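Local coordinates for protein homoserine O-acetyltransferase (Bacillus anthracis str. 'Ames Ancestor', PDB 3I1I) that probably transfers the acetyl group of acetyl-CoA to the hydroxyl of homoserine, as an acyltransferase of the alpha/beta hydrolase fold, at residues S298-L303 / V330-K335; N305-V310 / Q336-E341; Q5-E10 / G59-H64; M29-Y34 / F87-D92. One frame throughout, in Å; residues are numbered along the deposited sequence. Where two conformers were deposited one is given.

The four contacts form two clusters on the same chain. Interactions 1 and 2 have centres 9 Å apart and touch: Q334 NE2 reaches A340 O at 2.7 Å. Together they build the last beta-alpha-beta unit and the short helix beside it. Interactions 3 and 4, with centres 12 Å apart, share a polar cluster in which Y61 OH lies 2.5 Å from E32 OE1. The clusters are well separated, as the nearest atoms of interactions 2 and 4 are about 16 Å apart. These two do reach the same central sheet. That sheet probably supports a Ser-His-Asp triad of S155, H351 and D318, in keeping with the fold. Interactions 1 and 3 are farthest apart, with centres 40 Å from each other.

Interaction 1: residues S298-L303 / V330-K335; sequences SLEEAL and VDLLQK
L299, E300 and L303 of helix 299-304 meet L332 and L333 near the end of helix 324-335. S298 starts the first helix as its N-cap: its OG accepts from E301 N at 3.0 Å. L299 touches lightly, with CD2 4.2 Å from L332 CD1. E300 crosses L332 at a slant, its CG 4.2 Å from both L332 methyls, CD1 and CD2. In the conformer given, its OE1 is 3.6 Å from L332 CD1, but a second conformer exists, so this approach is doubtful. L303 makes the larger contact. Its CG lies beside the backbone N (chi1 -69°), and CD1 comes to 3.9 Å from L332 CD1, the two side chains crossing at about a right angle. L303 also meets the next residue of the other helix. L333 CD2 sits 3.6 Å from the backbone O of L303 and 4.2 Å from its CB. No hydrogen bond joins these two segments, so methyl groups carry the contact. L332 is partly exposed and fits between E300 and L303, whereas L333 is buried and also packs on A340 and V310. The short helix axes are 10.0 Å apart and cross at -59°. This is apolar helix-to-helix packing at the periphery of an alpha/beta hydrolase fold, where a short helix covers the crossover helix that flanks the sheet.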
loop_
_atom_site.group_PDB
_atom_site.type_symbol
_atom_site.label_atom_id
_atom_site.label_comp_id
_atom_site.label_asym_id
_atom_site.label_seq_id
_atom_site.Cartn_x
_atom_site.Cartn_y
_atom_site.Cartn_z
ATOM N N SER A 298 5.957 -23.939 20.310
ATOM C CA SER A 298 4.895 -22.956 20.538
ATOM C C SER A 298 5.460 -21.707 21.202
ATOM O O SER A 298 6.613 -21.711 21.701
ATOM C CB SER A 298 3.857 -23.529 21.493
ATOM O OG SER A 298 4.397 -23.658 22.816
ATOM N N LEU A 299 4.639 -20.657 21.238
ATOM C CA LEU A 299 4.984 -19.439 21.960
ATOM C C LEU A 299 5.277 -19.761 23.415
ATOM O O LEU A 299 6.265 -19.270 23.954
ATOM C CB LEU A 299 3.860 -18.416 21.856
ATOM C CG LEU A 299 4.090 -17.073 22.549
ATOM C CD1 LEU A 299 5.382 -16.392 22.046
ATOM C CD2 LEU A 299 2.869 -16.163 22.355
ATOM N N GLU A 300 4.436 -20.602 24.025
ATOM C CA GLU A 300 4.589 -21.048 25.401
ATOM C C GLU A 300 6.014 -21.635 25.626
ATOM O O GLU A 300 6.712 -21.346 26.613
ATOM C CB GLU A 300 3.502 -22.099 25.704
ATOM C CG GLU A 300 1.991 -21.649 25.452
ATOM C CD GLU A 300 1.601 -21.182 24.006
ATOM O OE1 GLU A 300 0.853 -20.174 23.839
ATOM O OE2 GLU A 300 2.006 -21.805 23.030
ATOM N N GLU A 301 6.447 -22.465 24.700
ATOM C CA GLU A 301 7.770 -23.037 24.843
ATOM C C GLU A 301 8.850 -21.974 24.724
ATOM O O GLU A 301 9.766 -21.970 25.508
ATOM C CB GLU A 301 8.048 -24.178 23.858
ATOM C CG GLU A 301 9.308 -24.972 24.289
ATOM C CD GLU A 301 10.037 -25.703 23.174
ATOM O OE1 GLU A 301 9.423 -25.964 22.104
ATOM O OE2 GLU A 301 11.235 -26.031 23.417
ATOM N N ALA A 302 8.744 -21.073 23.758
ATOM C CA ALA A 302 9.753 -20.034 23.583
ATOM C C ALA A 302 9.892 -19.266 24.905
ATOM O O ALA A 302 10.991 -19.042 25.390
ATOM C CB ALA A 302 9.393 -19.091 22.410
ATOM N N LEU A 303 8.768 -18.930 25.517
ATOM C CA LEU A 303 8.769 -18.106 26.704
ATOM C C LEU A 303 9.233 -18.840 27.950
ATOM O O LEU A 303 9.729 -18.217 28.876
ATOM C CB LEU A 303 7.384 -17.516 26.915
ATOM C CG LEU A 303 6.935 -16.476 25.888
ATOM C CD1 LEU A 303 5.419 -16.232 25.983
ATOM C CD2 LEU A 303 7.749 -15.168 26.110
ATOM N N VAL A 330 2.527 -11.847 28.873
ATOM C CA VAL A 330 2.783 -11.625 30.283
ATOM C C VAL A 330 2.023 -12.647 31.123
ATOM O O VAL A 330 2.531 -13.195 32.136
ATOM C CB VAL A 330 2.503 -10.138 30.637
ATOM C CG1 VAL A 330 2.212 -9.915 32.152
ATOM C CG2 VAL A 330 3.708 -9.257 30.091
ATOM N N ASP A 331 0.817 -12.963 30.681
ATOM C CA ASP A 331 0.051 -13.964 31.369
ATOM C C ASP A 331 0.759 -15.322 31.333
ATOM O O ASP A 331 0.865 -16.009 32.387
ATOM C CB ASP A 331 -1.361 -14.063 30.821
ATOM C CG ASP A 331 -2.247 -14.925 31.697
ATOM O OD1 ASP A 331 -2.386 -14.659 32.906
ATOM O OD2 ASP A 331 -2.803 -15.910 31.193
ATOM N N LEU A 332 1.266 -15.702 30.151
ATOM C CA LEU A 332 1.989 -16.968 30.040
ATOM C C LEU A 332 3.207 -16.980 30.953
ATOM O O LEU A 332 3.440 -17.940 31.676
ATOM C CB LEU A 332 2.393 -17.275 28.596
ATOM C CG LEU A 332 1.224 -17.525 27.635
ATOM C CD1 LEU A 332 1.705 -17.550 26.160
ATOM C CD2 LEU A 332 0.412 -18.783 28.026
ATOM N N LEU A 333 3.975 -15.913 30.957
ATOM C CA LEU A 333 5.151 -15.852 31.835
ATOM C C LEU A 333 4.774 -15.954 33.317
ATOM O O LEU A 333 5.451 -16.636 34.080
ATOM C CB LEU A 333 5.954 -14.571 31.593
ATOM C CG LEU A 333 6.830 -14.528 30.340
ATOM C CD1 LEU A 333 7.186 -13.053 30.002
ATOM C CD2 LEU A 333 8.123 -15.454 30.480
ATOM N N GLN A 334 3.700 -15.293 33.735
ATOM C CA GLN A 334 3.277 -15.355 35.136
ATOM C C GLN A 334 2.858 -16.765 35.505
ATOM O O GLN A 334 3.208 -17.245 36.556
ATOM C CB GLN A 334 2.156 -14.376 35.430
ATOM C CG GLN A 334 2.625 -12.945 35.425
ATOM C CD GLN A 334 1.504 -11.935 35.516
ATOM O OE1 GLN A 334 0.350 -12.296 35.596
ATOM N NE2 GLN A 334 1.848 -10.657 35.504
ATOM N N LYS A 335 2.153 -17.458 34.632
ATOM C CA LYS A 335 1.772 -18.827 34.946
ATOM C C LYS A 335 2.958 -19.793 34.995
ATOM O O LYS A 335 2.853 -20.851 35.570
ATOM C CB LYS A 335 0.728 -19.327 33.977
ATOM C CG LYS A 335 -0.457 -18.382 33.937
ATOM C CD LYS A 335 -1.751 -19.071 34.063
ATOM C CE LYS A 335 -2.620 -18.958 32.792
ATOM N NZ LYS A 335 -3.619 -17.830 32.958
#

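Interaction 2: residues N305-V310 / Q336-E341; sequences NVEANV and QGKYAE
This is a parallel strand pairing at the edge of the central sheet, where V310 of strand 309-313 bridges A340 of the outermost strand 340-342. Two backbone bonds hold it. V310 N donates to Y339 O at 2.9 Å, and E341 N donates to V310 O, also at 2.9 Å. The side chains of V310 and A340 share one face, their CB atoms 4.1 Å apart, and L333 of helix 324-335 packs on both. The two strands and that helix form a beta-alpha-beta crossover of the alpha/beta hydrolase fold. G337 takes positive phi and ends the helix in a Schellman motif, which turns the chain into the edge strand. Ahead of the bridge, K338 spans the gap. Its chain is extended beyond CG, and NZ makes a weak bond to V306 O at 3.0 Å. K338 NZ donates more firmly to Q336 OE1, at 2.8 Å, and to S304 O. E307 OE2 is 4.2 Å from K338 NZ, too far for a salt bridge, though it may still favour the positive charge. Facing away from the helix, N309 lies obliquely against Y339, amide and ring planes 30° apart. N309 OD1 is 3.8 Å from Y339 CB. The amide is fixed by K372 O and S374 N, and F368 of helix 362-370 packs against both N309 and Y339.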
loop_
_atom_site.group_PDB
_atom_site.type_symbol
_atom_site.label_atom_id
_atom_site.label_comp_id
_atom_site.label_asym_id
_atom_site.label_seq_id
_atom_site.Cartn_x
_atom_site.Cartn_y
_atom_site.Cartn_z
ATOM N N ASN A 305 11.828 -20.339 28.348
ATOM C CA ASN A 305 13.267 -20.124 28.494
ATOM C C ASN A 305 13.620 -18.770 29.153
ATOM O O ASN A 305 14.707 -18.611 29.694
ATOM C CB ASN A 305 13.932 -20.190 27.119
ATOM C CG ASN A 305 13.845 -21.566 26.479
ATOM O OD1 ASN A 305 14.622 -22.443 26.820
ATOM N ND2 ASN A 305 12.926 -21.750 25.517
ATOM N N VAL A 306 12.726 -17.793 29.063
ATOM C CA VAL A 306 12.980 -16.470 29.608
ATOM C C VAL A 306 13.143 -16.559 31.127
ATOM O O VAL A 306 12.331 -17.164 31.792
ATOM C CB VAL A 306 11.834 -15.481 29.256
ATOM C CG1 VAL A 306 11.973 -14.160 30.001
ATOM C CG2 VAL A 306 11.775 -15.269 27.699
ATOM N N GLU A 307 14.218 -15.972 31.654
ATOM C CA GLU A 307 14.413 -15.886 33.111
ATOM C C GLU A 307 14.560 -14.422 33.582
ATOM O O GLU A 307 14.651 -14.174 34.767
ATOM C CB GLU A 307 15.617 -16.730 33.569
ATOM C CG GLU A 307 15.586 -18.228 33.114
ATOM C CD GLU A 307 14.369 -19.054 33.652
ATOM O OE1 GLU A 307 13.847 -18.697 34.706
ATOM O OE2 GLU A 307 13.951 -20.084 33.035
ATOM N N ALA A 308 14.564 -13.469 32.658
ATOM C CA ALA A 308 14.644 -12.044 33.007
ATOM C C ALA A 308 13.347 -11.608 33.691
ATOM O O ALA A 308 12.292 -12.191 33.462
ATOM C CB ALA A 308 14.861 -11.221 31.774
ATOM N N ASN A 309 13.428 -10.589 34.533
ATOM C CA ASN A 309 12.236 -9.838 34.942
ATOM C C ASN A 309 11.764 -9.168 33.680
ATOM O O ASN A 309 12.588 -8.584 33.001
ATOM C CB ASN A 309 12.600 -8.740 35.963
ATOM C CG ASN A 309 12.775 -9.256 37.383
ATOM O OD1 ASN A 309 12.854 -10.440 37.623
ATOM N ND2 ASN A 309 12.824 -8.339 38.336
ATOM N N VAL A 310 10.487 -9.264 33.335
ATOM C CA VAL A 310 10.002 -8.718 32.051
ATOM C C VAL A 310 8.980 -7.590 32.244
ATOM O O VAL A 310 8.040 -7.743 33.029
ATOM C CB VAL A 310 9.372 -9.835 31.158
ATOM C CG1 VAL A 310 8.518 -9.238 30.001
ATOM C CG2 VAL A 310 10.480 -10.779 30.618
ATOM N N GLN A 336 4.089 -19.410 34.403
ATOM C CA GLN A 336 5.321 -20.140 34.595
ATOM C C GLN A 336 6.042 -19.786 35.885
ATOM O O GLN A 336 7.133 -20.287 36.133
ATOM C CB GLN A 336 6.243 -19.897 33.412
ATOM C CG GLN A 336 5.694 -20.496 32.131
ATOM C CD GLN A 336 6.480 -20.074 30.940
ATOM O OE1 GLN A 336 7.450 -19.272 31.048
ATOM N NE2 GLN A 336 6.117 -20.621 29.787
ATOM N N GLY A 337 5.454 -18.905 36.687
ATOM C CA GLY A 337 6.094 -18.440 37.906
ATOM C C GLY A 337 7.125 -17.345 37.679
ATOM O O GLY A 337 7.895 -17.025 38.571
ATOM N N LYS A 338 7.138 -16.710 36.520
ATOM C CA LYS A 338 8.093 -15.614 36.310
ATOM C C LYS A 338 7.549 -14.225 36.637
ATOM O O LYS A 338 6.333 -14.021 36.728
ATOM C CB LYS A 338 8.593 -15.674 34.888
ATOM C CG LYS A 338 9.457 -16.917 34.720
ATOM C CD LYS A 338 9.558 -17.345 33.302
ATOM C CE LYS A 338 10.160 -18.767 33.204
ATOM N NZ LYS A 338 10.108 -19.121 31.778
ATOM N N TYR A 339 8.464 -13.284 36.858
ATOM C CA TYR A 339 8.095 -11.909 37.094
ATOM C C TYR A 339 7.913 -11.204 35.737
ATOM O O TYR A 339 8.876 -11.096 34.931
ATOM C CB TYR A 339 9.148 -11.158 37.942
ATOM C CG TYR A 339 8.650 -9.783 38.345
ATOM C CD1 TYR A 339 8.059 -9.559 39.582
ATOM C CD2 TYR A 339 8.671 -8.739 37.440
ATOM C CE1 TYR A 339 7.550 -8.274 39.924
ATOM C CE2 TYR A 339 8.177 -7.483 37.761
ATOM C CZ TYR A 339 7.632 -7.253 38.998
ATOM O OH TYR A 339 7.139 -5.989 39.247
ATOM N N ALA A 340 6.701 -10.703 35.506
ATOM C CA ALA A 340 6.362 -10.086 34.241
ATOM C C ALA A 340 5.169 -9.160 34.420
ATOM O O ALA A 340 4.227 -9.506 35.158
ATOM C CB ALA A 340 6.069 -11.149 33.187
ATOM N N GLU A 341 5.219 -7.975 33.805
ATOM C CA GLU A 341 4.130 -7.001 33.906
ATOM C C GLU A 341 3.953 -6.191 32.624
ATOM O O GLU A 341 4.901 -6.029 31.837
ATOM C CB GLU A 341 4.287 -6.076 35.134
ATOM C CG GLU A 341 5.549 -5.219 35.199
ATOM C CD GLU A 341 5.620 -4.286 36.484
ATOM O OE1 GLU A 341 4.642 -3.534 36.771
ATOM O OE2 GLU A 341 6.672 -4.316 37.185
#

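Interaction 3: residues Q5-E10 / G59-H64; sequences QIVKKE and GKYTAH
The two loops meet through one nearly straight backbone bond, V7 N to K60 O, 2.9 Å long with an N-H...O angle of 172°. Two residues before V7, a water adds a second link: it donates to Q5 O and accepts from K60 N at 3.0 Å. Neither loop forms a regular strand here. I6 lies over the backbone of the other loop, its CG2 3.5 Å from Y61 O. V7 crosses Y61 at a slant. V7 O sits at the edge of the Y61 ring, in its plane, 3.6 Å from CD1, while V7 CG1 is 4.1 Å from Y61 CE1. The CB of Y61 starts out away from the first loop. Its ring swings back because CG lies beside the backbone N (chi1 -66°), anti to the carbonyl carbon. K9 reaches the far end of this ring. Its chain bends at chi2 (86°), which brings CD to 3.8 Å from Y61 OH. The ammonium passes on to H103 O, S55 OG and a salt bridge with D92. Y61 OH itself bonds to E32, and the ring stacks with those of H56 and H103. Past the contact, T62 OG1 accepts from H64 N in an ST turn and also bonds to D65. The polar ends of K9 and Y61 are therefore held from outside these loops. The contact fastens the N-terminal segment to the 59-64 loop with one direct bond and one water, and K9 probably stabilises the carboxylate charge of D92.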
loop_
_atom_site.group_PDB
_atom_site.type_symbol
_atom_site.label_atom_id
_atom_site.label_comp_id
_atom_site.label_asym_id
_atom_site.label_seq_id
_atom_site.Cartn_x
_atom_site.Cartn_y
_atom_site.Cartn_z
ATOM N N GLN A 5 28.768 13.894 27.611
ATOM C CA GLN A 5 29.970 14.074 26.800
ATOM C C GLN A 5 29.640 13.766 25.346
ATOM O O GLN A 5 28.792 12.914 25.069
ATOM C CB GLN A 5 31.079 13.122 27.257
ATOM C CG GLN A 5 31.395 13.152 28.752
ATOM C CD GLN A 5 32.206 14.358 29.153
ATOM O OE1 GLN A 5 33.187 14.711 28.494
ATOM N NE2 GLN A 5 31.808 14.996 30.247
ATOM N N ILE A 6 30.309 14.435 24.416
ATOM C CA ILE A 6 30.137 14.122 23.014
ATOM C C ILE A 6 30.376 12.635 22.790
ATOM O O ILE A 6 31.259 12.042 23.412
ATOM C CB ILE A 6 31.046 14.978 22.152
ATOM C CG1 ILE A 6 30.317 16.289 21.818
ATOM C CG2 ILE A 6 31.437 14.230 20.875
ATOM C CD1 ILE A 6 29.097 16.628 22.719
ATOM N N VAL A 7 29.556 12.040 21.930
ATOM C CA VAL A 7 29.527 10.611 21.739
ATOM C C VAL A 7 30.444 10.202 20.594
ATOM O O VAL A 7 30.488 10.844 19.556
ATOM C CB VAL A 7 28.073 10.112 21.442
ATOM C CG1 VAL A 7 28.077 8.617 20.993
ATOM C CG2 VAL A 7 27.164 10.355 22.652
ATOM N N LYS A 8 31.138 9.093 20.778
ATOM C CA LYS A 8 32.074 8.615 19.787
ATOM C C LYS A 8 31.498 7.382 19.123
ATOM O O LYS A 8 31.080 6.465 19.803
ATOM C CB LYS A 8 33.410 8.262 20.450
ATOM C CG LYS A 8 34.622 8.433 19.505
ATOM C CD LYS A 8 35.606 7.224 19.515
ATOM C CE LYS A 8 36.394 7.097 18.170
ATOM N NZ LYS A 8 37.081 8.393 17.753
ATOM N N LYS A 9 31.463 7.355 17.805
ATOM C CA LYS A 9 31.035 6.168 17.102
ATOM C C LYS A 9 32.165 5.149 17.112
ATOM O O LYS A 9 33.312 5.501 16.895
ATOM C CB LYS A 9 30.657 6.513 15.666
ATOM C CG LYS A 9 29.959 5.379 14.901
ATOM C CD LYS A 9 28.453 5.350 15.127
ATOM C CE LYS A 9 27.813 4.129 14.436
ATOM N NZ LYS A 9 26.372 4.331 14.172
ATOM N N GLU A 10 31.841 3.897 17.373
ATOM C CA GLU A 10 32.807 2.806 17.276
ATOM C C GLU A 10 32.339 1.814 16.228
ATOM O O GLU A 10 31.218 1.914 15.683
ATOM C CB GLU A 10 32.918 2.050 18.584
ATOM C CG GLU A 10 33.015 2.903 19.804
ATOM C CD GLU A 10 34.414 3.342 20.115
ATOM O OE1 GLU A 10 34.567 3.887 21.244
ATOM O OE2 GLU A 10 35.346 3.169 19.268
ATOM N N GLY A 59 22.372 11.648 23.053
ATOM C CA GLY A 59 23.470 12.591 22.955
ATOM C C GLY A 59 23.670 13.075 21.543
ATOM O O GLY A 59 22.738 13.039 20.725
ATOM N N LYS A 60 24.893 13.567 21.300
ATOM C CA LYS A 60 25.265 14.186 20.028
ATOM C C LYS A 60 26.669 13.827 19.645
ATOM O O LYS A 60 27.517 13.602 20.510
ATOM C CB LYS A 60 25.211 15.701 20.119
ATOM C CG LYS A 60 24.016 16.295 20.848
ATOM C CD LYS A 60 23.931 17.792 20.545
ATOM C CE LYS A 60 22.705 18.441 21.149
ATOM N NZ LYS A 60 22.398 19.791 20.557
ATOM N N TYR A 61 26.904 13.816 18.338
ATOM C CA TYR A 61 28.205 13.515 17.776
ATOM C C TYR A 61 29.104 14.773 17.659
ATOM O O TYR A 61 30.315 14.657 17.609
ATOM C CB TYR A 61 28.061 12.893 16.392
ATOM C CG TYR A 61 27.410 11.535 16.346
ATOM C CD1 TYR A 61 27.923 10.459 17.081
ATOM C CD2 TYR A 61 26.310 11.304 15.530
ATOM C CE1 TYR A 61 27.327 9.203 17.027
ATOM C CE2 TYR A 61 25.721 10.065 15.458
ATOM C CZ TYR A 61 26.234 9.010 16.217
ATOM O OH TYR A 61 25.647 7.780 16.140
ATOM N N THR A 62 28.513 15.954 17.560
ATOM C CA THR A 62 29.269 17.229 17.662
ATOM C C THR A 62 28.395 18.161 18.474
ATOM O O THR A 62 27.168 17.961 18.560
ATOM C CB THR A 62 29.577 17.875 16.274
ATOM O OG1 THR A 62 28.427 18.582 15.801
ATOM C CG2 THR A 62 29.960 16.815 15.225
ATOM N N ALA A 63 28.985 19.187 19.064
ATOM C CA ALA A 63 28.181 20.127 19.851
ATOM C C ALA A 63 27.284 21.003 18.964
ATOM O O ALA A 63 26.402 21.672 19.467
ATOM C CB ALA A 63 29.052 20.976 20.769
ATOM N N HIS A 64 27.463 20.975 17.650
ATOM C CA HIS A 64 26.578 21.739 16.762
ATOM C C HIS A 64 25.516 20.869 16.089
ATOM O O HIS A 64 24.903 21.300 15.113
ATOM C CB HIS A 64 27.391 22.524 15.700
ATOM C CG HIS A 64 28.175 21.660 14.757
ATOM N ND1 HIS A 64 27.600 21.023 13.672
ATOM C CD2 HIS A 64 29.494 21.330 14.733
ATOM C CE1 HIS A 64 28.526 20.329 13.026
ATOM N NE2 HIS A 64 29.685 20.497 13.650
HETATM O O HOH W 1 26.384 13.962 23.904
#

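Interaction 4: residues M29-Y34 / F87-D92; sequences MGYETY and FVICTD
Strands 29-34 and 87-91 run antiparallel, with Y34 and V88 exchanging both backbone bonds and E32 and C90 doing the same. D92 N adds a fifth bond to G30 O. Side chains pack on both faces. On the E32 and Y34 face, the Y34 ring turns its edge to V88, with CD2 3.7 Å from V88 CG1. On the other face, Y31 CB meets T91 CG2 at 3.7 Å, and T33 approaches F87 diagonally. F87 has CG anti to the backbone N (chi1 179°), which swings its ring along the sheet until CE1 is 3.6 Å from T33 OG1. At the opposite end, selenomethionine M29 lays CG 3.2 Å from D92 O and bends at chi3, CE coming to 3.7 Å from T91 OG1. The carboxylate of D92 lies against G30, OD2 being 3.3 Å from its CA.

A second shell fixes the polar groups. Y34 OH donates to E32 OE2 at 2.7 Å, from above the carboxylate plane, and bonds to A58 N. E32 is also held by Y61, H56 and S55, and D92 by S55 N, I105 N and a salt bridge to K9. Helix 129-142 covers the face that carries Y31, I89 and T91: Q136 binds T91 OG1, and L139 and I140 pack on Y31 and I89. Y31 OH hydrogen-bonds to E301 of the second subunit. An antiparallel second strand beside a mainly parallel sheet, in the order 1-2-4-3-5-6-7-8, is the signature of the alpha/beta hydrolase fold.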
loop_
_atom_site.group_PDB
_atom_site.type_symbol
_atom_site.label_atom_id
_atom_site.label_comp_id
_atom_site.label_asym_id
_atom_site.label_seq_id
_atom_site.Cartn_x
_atom_site.Cartn_y
_atom_site.Cartn_z
HETATM N N MSE A 29 29.331 -3.698 12.323
HETATM C CA MSE A 29 28.262 -3.169 13.114
HETATM C C MSE A 29 28.743 -1.938 13.863
HETATM O O MSE A 29 29.626 -2.024 14.701
HETATM C CB MSE A 29 27.807 -4.235 14.100
HETATM C CG MSE A 29 26.511 -3.898 14.832
HETATM SE SE MSE A 29 26.123 -5.262 16.178
HETATM C CE MSE A 29 24.337 -5.661 15.727
ATOM N N GLY A 30 28.145 -0.790 13.597
ATOM C CA GLY A 30 28.512 0.396 14.353
ATOM C C GLY A 30 27.937 0.326 15.740
ATOM O O GLY A 30 26.974 -0.358 15.952
ATOM N N TYR A 31 28.523 1.021 16.697
ATOM C CA TYR A 31 27.880 1.138 18.002
ATOM C C TYR A 31 28.403 2.350 18.725
ATOM O O TYR A 31 29.335 3.007 18.256
ATOM C CB TYR A 31 28.096 -0.103 18.865
ATOM C CG TYR A 31 29.513 -0.342 19.339
ATOM C CD1 TYR A 31 29.904 0.025 20.605
ATOM C CD2 TYR A 31 30.450 -0.991 18.533
ATOM C CE1 TYR A 31 31.203 -0.194 21.051
ATOM C CE2 TYR A 31 31.766 -1.243 18.990
ATOM C CZ TYR A 31 32.133 -0.838 20.242
ATOM O OH TYR A 31 33.414 -1.057 20.722
ATOM N N GLU A 32 27.795 2.649 19.863
ATOM C CA GLU A 32 28.228 3.769 20.644
ATOM C C GLU A 32 27.791 3.513 22.062
ATOM O O GLU A 32 26.882 2.727 22.265
ATOM C CB GLU A 32 27.672 5.078 20.062
ATOM C CG GLU A 32 26.187 5.309 20.276
ATOM C CD GLU A 32 25.657 6.413 19.403
ATOM O OE1 GLU A 32 25.758 6.242 18.170
ATOM O OE2 GLU A 32 25.120 7.435 19.947
ATOM N N THR A 33 28.453 4.140 23.035
ATOM C CA THR A 33 28.219 3.875 24.460
ATOM C C THR A 33 28.146 5.192 25.222
ATOM O O THR A 33 28.661 6.208 24.784
ATOM C CB THR A 33 29.349 2.983 25.099
ATOM O OG1 THR A 33 30.539 3.772 25.324
ATOM C CG2 THR A 33 29.693 1.759 24.212
ATOM N N TYR A 34 27.496 5.160 26.373
ATOM C CA TYR A 34 27.345 6.310 27.224
ATOM C C TYR A 34 27.560 5.851 28.668
ATOM O O TYR A 34 27.266 4.713 29.018
ATOM C CB TYR A 34 25.955 6.943 27.096
ATOM C CG TYR A 34 25.309 6.853 25.731
ATOM C CD1 TYR A 34 25.687 7.703 24.690
ATOM C CD2 TYR A 34 24.281 5.946 25.477
ATOM C CE1 TYR A 34 25.077 7.623 23.418
ATOM C CE2 TYR A 34 23.673 5.873 24.217
ATOM C CZ TYR A 34 24.073 6.707 23.196
ATOM O OH TYR A 34 23.454 6.638 21.953
ATOM N N PHE A 87 26.204 1.830 32.281
ATOM C CA PHE A 87 26.967 1.885 31.053
ATOM C C PHE A 87 25.992 1.450 29.966
ATOM O O PHE A 87 25.550 0.300 29.955
ATOM C CB PHE A 87 28.149 0.927 31.157
ATOM C CG PHE A 87 29.000 0.891 29.942
ATOM C CD1 PHE A 87 29.679 2.026 29.535
ATOM C CD2 PHE A 87 29.124 -0.255 29.213
ATOM C CE1 PHE A 87 30.467 2.015 28.420
ATOM C CE2 PHE A 87 29.925 -0.288 28.079
ATOM C CZ PHE A 87 30.600 0.855 27.683
ATOM N N VAL A 88 25.655 2.348 29.050
ATOM C CA VAL A 88 24.607 2.082 28.067
ATOM C C VAL A 88 25.204 1.874 26.688
ATOM O O VAL A 88 26.048 2.659 26.274
ATOM C CB VAL A 88 23.602 3.253 28.025
ATOM C CG1 VAL A 88 22.522 3.034 26.930
ATOM C CG2 VAL A 88 22.983 3.478 29.406
ATOM N N ILE A 89 24.787 0.806 25.988
ATOM C CA ILE A 89 25.283 0.506 24.642
ATOM C C ILE A 89 24.124 0.469 23.644
ATOM O O ILE A 89 23.020 0.039 23.960
ATOM C CB ILE A 89 25.953 -0.900 24.562
ATOM C CG1 ILE A 89 26.967 -1.085 25.689
ATOM C CG2 ILE A 89 26.588 -1.143 23.143
ATOM C CD1 ILE A 89 27.494 -2.545 25.844
ATOM N N CYS A 90 24.391 0.898 22.420
ATOM C CA CYS A 90 23.428 0.786 21.347
ATOM C C CYS A 90 24.176 0.559 20.066
ATOM O O CYS A 90 25.201 1.176 19.848
ATOM C CB CYS A 90 22.642 2.084 21.266
ATOM S SG CYS A 90 21.242 1.979 20.114
ATOM N N THR A 91 23.632 -0.277 19.202
ATOM C CA THR A 91 24.308 -0.731 17.996
ATOM C C THR A 91 23.456 -0.484 16.743
ATOM O O THR A 91 22.236 -0.399 16.829
ATOM C CB THR A 91 24.594 -2.263 18.098
ATOM O OG1 THR A 91 23.356 -2.977 18.118
ATOM C CG2 THR A 91 25.392 -2.616 19.378
ATOM N N ASP A 92 24.092 -0.398 15.578
ATOM C CA ASP A 92 23.365 -0.333 14.323
ATOM C C ASP A 92 22.890 -1.743 13.890
ATOM O O ASP A 92 23.667 -2.673 13.867
ATOM C CB ASP A 92 24.252 0.185 13.180
ATOM C CG ASP A 92 24.740 1.614 13.367
ATOM O OD1 ASP A 92 23.989 2.485 13.858
ATOM O OD2 ASP A 92 25.896 1.852 12.942
#